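Local structure of YECBM32 (Yersinia enterocolitica, 2JDA) at residues L60-F64 and S126-E130; L87-T93 and S141-K145. The protein binds polygalacturonic acid, the backbone of pectin, and is a periplasmic carbohydrate-binding module of family 32 that carries a calcium ion. All coordinates share one frame; numbering follows the deposited sequence.

Contact 1: residues L60-F64 and S126-E130; sequences LIVPF and SAINE. With CA (calcium ion), chain C.
The ring of Phe64 meets the side-chain amide of Asn129 at its edge: OD1 of Asn129 lies near the ring plane, 3.5 Å from CD1 of Phe64, with the two flat groups turned 78° against each other. Obliquely to the same ring sits the methyl of Ala127, whose CB comes within 3.6 Å of Phe64 CB. The ring also has Arg37 as a cation-pi partner. With chi1 at -178°, CG of Phe64 lies beside its carbonyl carbon, and the ring leads away from 126-130.

The two antiparallel strands pair through a classic beta bulge, Asn129 and Glu130 together facing Val62. Val62 N donates to Glu130 O at 2.9 Å. In return, Val62 O takes the N-H of Asn129 at 2.8 Å and a weak one from Glu130 N. Past the bulge, Phe64 N gives a straight bond to Ala127 O (3.1 Å, 173°). The side chains of Val62 and Glu130 lie side by side, their CB atoms 4.1 Å apart.

The bulge places Asn129 O and Glu130 OE1 at one calcium ion, each at 2.4 Å; Asn28, Asp31, Asp33 and Thr36 also bind it. With OE1 on the metal and OE2 bonded to Gly32 N, the Glu130 carboxylate is probably held in its rotation. Calcium probably relieves the repulsion between the two oxygens and ties the 28-36 loop to the sheet.

Contact 2: residues L87-T93 and S141-K145; sequences LAEGLET and SRAIK. With SO4 (sulfate ion), chain H.
Between 87-93 and 141-145 no backbone pairing forms; the closest CA atoms, those of Ala88 and Lys145, are 6.0 Å apart, and side chains of one segment meet side chains and carbonyl oxygens of the other. Ile144 fills the middle. Its CD1 lies 3.8 Å from Ala88 CB, while CG2 touches CD1 of Leu91 at 4.0 Å, the Leu91 and Ile144 side chains crossing at about a right angle. With chi1 at 60°, CG1 of Ile144 stands between its own backbone N and carbonyl carbon, and CD1 is thereby directed to Ala88 and Leu91.

Arg142 reaches out in an extended chain to Glu92 O and grips that one oxygen end-on, NH1 and NH2 each at 3.0 Å. The acceptor lies in the guanidinium plane, but both nitrogens come from the same face of the carbonyl plane, and their N-H angles, 147° for NH1 and 145° for NH2, are bent, as a fork on a single atom demands. NH1 also forms a salt bridge with Glu101. The methylenes of Lys145 run past Leu87 O, CD being 3.3 Å from it. Ser141 N and OG hold a sulfate, probably from the crystallisation liquor.

Strand 85-92 is one of the two outermost strands of the five-stranded sheet, pairing with 71-78 and carrying a classic bulge where Leu87 and Ala88 face Ile75. Strand 141-143 runs parallel to 101-105 in the other sheet, so the C-terminal tail bridges the sheets.

In the fold
The centres of contacts 1 and 2 are about 14 Å apart in this all-beta F5/8 type C domain. Along the chain their segments alternate, 60-64, 87-93, 126-130 and 141-145, and strand 125-133 is followed directly by 141-143. Contact 1 joins two strands within the mixed sheet; contact 2 brings that sheet's C-terminal strand against the edge of the five-stranded antiparallel one. They touch at Thr93, whose OG1 is 3.9 Å from Pro63 CG and whose CG2 packs near Ile61 CD1. Strand 101-105 also links them, bonding to Ile61 and Arg142. Contact 1 supplies two of the six calcium-site residues, while contact 2 is where the C-terminal residues pack against strand 85-92.

Contact 1: residues L60-F64 and S126-E130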
loop_
_atom_site.group_PDB
_atom_site.type_symbol
_atom_site.label_atom_id
_atom_site.label_comp_id
_atom_site.label_asym_id
_atom_site.label_seq_id
_atom_site.Cartn_x
_atom_site.Cartn_y
_atom_site.Cartn_z
ATOM N N LEU A 60 -0.503 -5.698 4.688
ATOM C CA LEU A 60 0.918 -5.983 4.521
ATOM C C LEU A 60 1.467 -5.006 3.472
ATOM O O LEU A 60 0.942 -4.944 2.371
ATOM C CB LEU A 60 1.119 -7.425 4.055
ATOM C CG LEU A 60 2.566 -7.765 3.613
ATOM C CD1 LEU A 60 3.520 -7.828 4.768
ATOM C CD2 LEU A 60 2.602 -9.078 2.842
ATOM N N ILE A 61 2.508 -4.274 3.808
ATOM C CA ILE A 61 3.199 -3.378 2.893
ATOM C C ILE A 61 4.671 -3.752 2.822
ATOM O O ILE A 61 5.337 -3.956 3.832
ATOM C CB ILE A 61 2.946 -1.882 3.228
ATOM C CG1 ILE A 61 3.524 -1.017 2.114
ATOM C CG2 ILE A 61 3.477 -1.489 4.607
ATOM C CD1 ILE A 61 3.158 0.447 2.227
ATOM N N VAL A 62 5.151 -3.886 1.584
ATOM C CA VAL A 62 6.528 -4.264 1.279
ATOM C C VAL A 62 7.111 -3.143 0.403
ATOM O O VAL A 62 7.065 -3.216 -0.821
ATOM C CB VAL A 62 6.578 -5.639 0.605
ATOM C CG1 VAL A 62 8.054 -6.076 0.424
ATOM C CG2 VAL A 62 5.749 -6.690 1.380
ATOM N N PRO A 63 7.616 -2.093 1.012
ATOM C CA PRO A 63 8.145 -0.979 0.238
ATOM C C PRO A 63 9.486 -1.340 -0.403
ATOM O O PRO A 63 10.229 -2.166 0.123
ATOM C CB PRO A 63 8.239 0.153 1.264
ATOM C CG PRO A 63 8.461 -0.546 2.559
ATOM C CD PRO A 63 7.668 -1.807 2.469
ATOM N N PHE A 64 9.818 -0.667 -1.486
ATOM C CA PHE A 64 11.086 -0.856 -2.198
ATOM C C PHE A 64 12.257 -0.283 -1.434
ATOM O O PHE A 64 12.173 0.826 -0.893
ATOM C CB PHE A 64 10.948 -0.121 -3.542
ATOM C CG PHE A 64 12.139 -0.234 -4.463
ATOM C CD1 PHE A 64 12.572 -1.459 -4.942
ATOM C CD2 PHE A 64 12.787 0.926 -4.888
ATOM C CE1 PHE A 64 13.667 -1.528 -5.821
ATOM C CE2 PHE A 64 13.880 0.846 -5.764
ATOM C CZ PHE A 64 14.290 -0.380 -6.208
ATOM N N SER A 126 7.710 7.196 -4.984
ATOM C CA SER A 126 6.997 6.244 -4.157
ATOM C C SER A 126 7.078 4.908 -4.842
ATOM O O SER A 126 6.678 4.800 -6.000
ATOM C CB SER A 126 5.529 6.663 -4.006
ATOM O OG SER A 126 5.388 7.924 -3.342
ATOM N N ALA A 127 7.612 3.886 -4.189
ATOM C CA ALA A 127 7.804 2.610 -4.849
ATOM C C ALA A 127 7.452 1.481 -3.864
ATOM O O ALA A 127 7.987 1.437 -2.759
ATOM C CB ALA A 127 9.249 2.483 -5.365
ATOM N N ILE A 128 6.563 0.598 -4.268
ATOM C CA ILE A 128 6.031 -0.466 -3.424
ATOM C C ILE A 128 6.119 -1.784 -4.172
ATOM O O ILE A 128 5.565 -1.916 -5.246
ATOM C CB ILE A 128 4.593 -0.159 -2.942
ATOM C CG1 ILE A 128 4.559 1.155 -2.156
ATOM C CG2 ILE A 128 4.105 -1.291 -2.118
ATOM C CD1 ILE A 128 3.136 1.711 -1.832
ATOM N N ASN A 129 6.815 -2.752 -3.576
ATOM C CA ASN A 129 6.933 -4.065 -4.204
ATOM C C ASN A 129 5.644 -4.860 -4.125
ATOM O O ASN A 129 5.243 -5.556 -5.083
ATOM C CB ASN A 129 8.050 -4.883 -3.555
ATOM C CG ASN A 129 9.436 -4.269 -3.687
ATOM O OD1 ASN A 129 9.720 -3.483 -4.584
ATOM N ND2 ASN A 129 10.345 -4.637 -2.734
ATOM N N GLU A 130 4.972 -4.818 -2.974
ATOM C CA GLU A 130 3.801 -5.636 -2.766
ATOM C C GLU A 130 2.966 -5.054 -1.621
ATOM O O GLU A 130 3.451 -4.428 -0.672
ATOM C CB GLU A 130 4.243 -7.059 -2.407
ATOM C CG GLU A 130 3.255 -8.117 -2.737
ATOM C CD GLU A 130 2.996 -8.379 -4.224
ATOM O OE1 GLU A 130 3.757 -8.101 -5.208
ATOM O OE2 GLU A 130 1.900 -8.818 -4.389
HETATM CA CA CA C . 5.088 -7.032 -6.952
#

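Contact 2: residues L87-T93 and S141-K145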
loop_
_atom_site.group_PDB
_atom_site.type_symbol
_atom_site.label_atom_id
_atom_site.label_comp_id
_atom_site.label_asym_id
_atom_site.label_seq_id
_atom_site.Cartn_x
_atom_site.Cartn_y
_atom_site.Cartn_z
ATOM N N LEU A 87 -7.759 5.388 7.477
ATOM C CA LEU A 87 -7.259 4.443 8.474
ATOM C C LEU A 87 -6.138 5.055 9.259
ATOM O O LEU A 87 -6.072 4.831 10.483
ATOM C CB LEU A 87 -6.749 3.185 7.857
ATOM C CG LEU A 87 -7.735 2.196 7.286
ATOM C CD1 LEU A 87 -7.022 0.980 6.685
ATOM C CD2 LEU A 87 -8.765 1.751 8.375
ATOM N N ALA A 88 -5.270 5.818 8.600
ATOM C CA ALA A 88 -4.204 6.593 9.193
ATOM C C ALA A 88 -3.613 7.537 8.164
ATOM O O ALA A 88 -3.543 7.221 6.977
ATOM C CB ALA A 88 -3.108 5.655 9.773
ATOM N N GLU A 89 -3.148 8.684 8.609
ATOM C CA GLU A 89 -2.537 9.665 7.743
ATOM C C GLU A 89 -1.116 9.997 8.212
ATOM O O GLU A 89 -0.826 9.973 9.437
ATOM C CB GLU A 89 -3.369 10.932 7.633
ATOM C CG GLU A 89 -4.709 10.745 6.991
ATOM C CD GLU A 89 -5.389 12.067 6.664
ATOM O OE1 GLU A 89 -4.978 12.768 5.696
ATOM O OE2 GLU A 89 -6.379 12.378 7.350
ATOM N N GLY A 90 -0.239 10.300 7.260
ATOM C CA GLY A 90 1.118 10.758 7.535
ATOM C C GLY A 90 1.988 9.715 8.239
ATOM O O GLY A 90 2.773 10.047 9.125
ATOM N N LEU A 91 1.848 8.460 7.863
ATOM C CA LEU A 91 2.717 7.376 8.288
ATOM C C LEU A 91 4.034 7.377 7.536
ATOM O O LEU A 91 4.094 7.889 6.429
ATOM C CB LEU A 91 2.079 5.985 7.974
ATOM C CG LEU A 91 0.730 5.717 8.607
ATOM C CD1 LEU A 91 0.171 4.407 8.199
ATOM C CD2 LEU A 91 0.881 5.689 10.105
ATOM N N GLU A 92 5.064 6.775 8.106
ATOM C CA GLU A 92 6.274 6.408 7.378
ATOM C C GLU A 92 6.528 4.937 7.564
ATOM O O GLU A 92 6.369 4.409 8.682
ATOM C CB GLU A 92 7.476 7.142 7.940
ATOM C CG GLU A 92 7.623 8.593 7.610
ATOM C CD GLU A 92 8.989 9.040 8.138
ATOM O OE1 GLU A 92 9.820 9.446 7.366
ATOM O OE2 GLU A 92 9.240 8.878 9.352
ATOM N N THR A 93 6.993 4.258 6.533
ATOM C CA THR A 93 7.452 2.886 6.652
ATOM C C THR A 93 8.748 2.844 7.450
ATOM O O THR A 93 9.498 3.795 7.542
ATOM C CB THR A 93 7.647 2.173 5.317
ATOM O OG1 THR A 93 8.619 2.863 4.495
ATOM C CG2 THR A 93 6.329 2.105 4.576
ATOM N N SER A 141 2.555 -7.130 14.612
ATOM C CA SER A 141 1.579 -6.115 14.294
ATOM C C SER A 141 2.115 -4.741 14.614
ATOM O O SER A 141 2.659 -4.529 15.702
ATOM C CB SER A 141 0.326 -6.356 15.112
ATOM O OG SER A 141 -0.340 -7.523 14.695
ATOM N N ARG A 142 1.972 -3.814 13.674
ATOM C CA ARG A 142 2.217 -2.395 13.897
ATOM C C ARG A 142 0.877 -1.686 13.829
ATOM O O ARG A 142 0.297 -1.521 12.770
ATOM C CB ARG A 142 3.172 -1.809 12.870
ATOM C CG ARG A 142 3.388 -0.335 12.991
ATOM C CD ARG A 142 4.195 0.223 11.871
ATOM N NE ARG A 142 4.138 1.668 11.868
ATOM C CZ ARG A 142 4.727 2.436 10.955
ATOM N NH1 ARG A 142 5.453 1.891 9.966
ATOM N NH2 ARG A 142 4.582 3.751 11.025
ATOM N N ALA A 143 0.367 -1.317 14.995
ATOM C CA ALA A 143 -0.930 -0.655 15.045
ATOM C C ALA A 143 -0.767 0.782 14.560
ATOM O O ALA A 143 0.095 1.512 15.042
ATOM C CB ALA A 143 -1.515 -0.694 16.452
ATOM N N ILE A 144 -1.603 1.217 13.601
ATOM C CA ILE A 144 -1.389 2.528 12.972
ATOM C C ILE A 144 -2.295 3.608 13.397
ATOM O O ILE A 144 -1.981 4.809 13.174
ATOM C CB ILE A 144 -1.342 2.459 11.434
ATOM C CG1 ILE A 144 -2.656 1.901 10.870
ATOM C CG2 ILE A 144 -0.168 1.615 11.001
ATOM C CD1 ILE A 144 -2.734 1.931 9.351
ATOM N N LYS A 145 -3.404 3.231 13.983
ATOM C CA LYS A 145 -4.238 4.223 14.688
ATOM C C LYS A 145 -5.053 3.519 15.790
ATOM O O LYS A 145 -5.368 2.308 15.620
ATOM C CB LYS A 145 -5.129 4.929 13.655
ATOM C CG LYS A 145 -6.049 5.986 14.238
ATOM C CD LYS A 145 -6.871 6.615 13.098
ATOM C CE LYS A 145 -7.873 7.592 13.596
ATOM N NZ LYS A 145 -8.688 8.061 12.402
HETATM S S SO4 H . 1.288 -10.106 16.763
HETATM O O1 SO4 H . 2.427 -9.219 16.703
HETATM O O2 SO4 H . 0.386 -9.808 15.627
HETATM O O3 SO4 H . 1.805 -11.465 16.547
HETATM O O4 SO4 H . 0.562 -9.837 17.905
#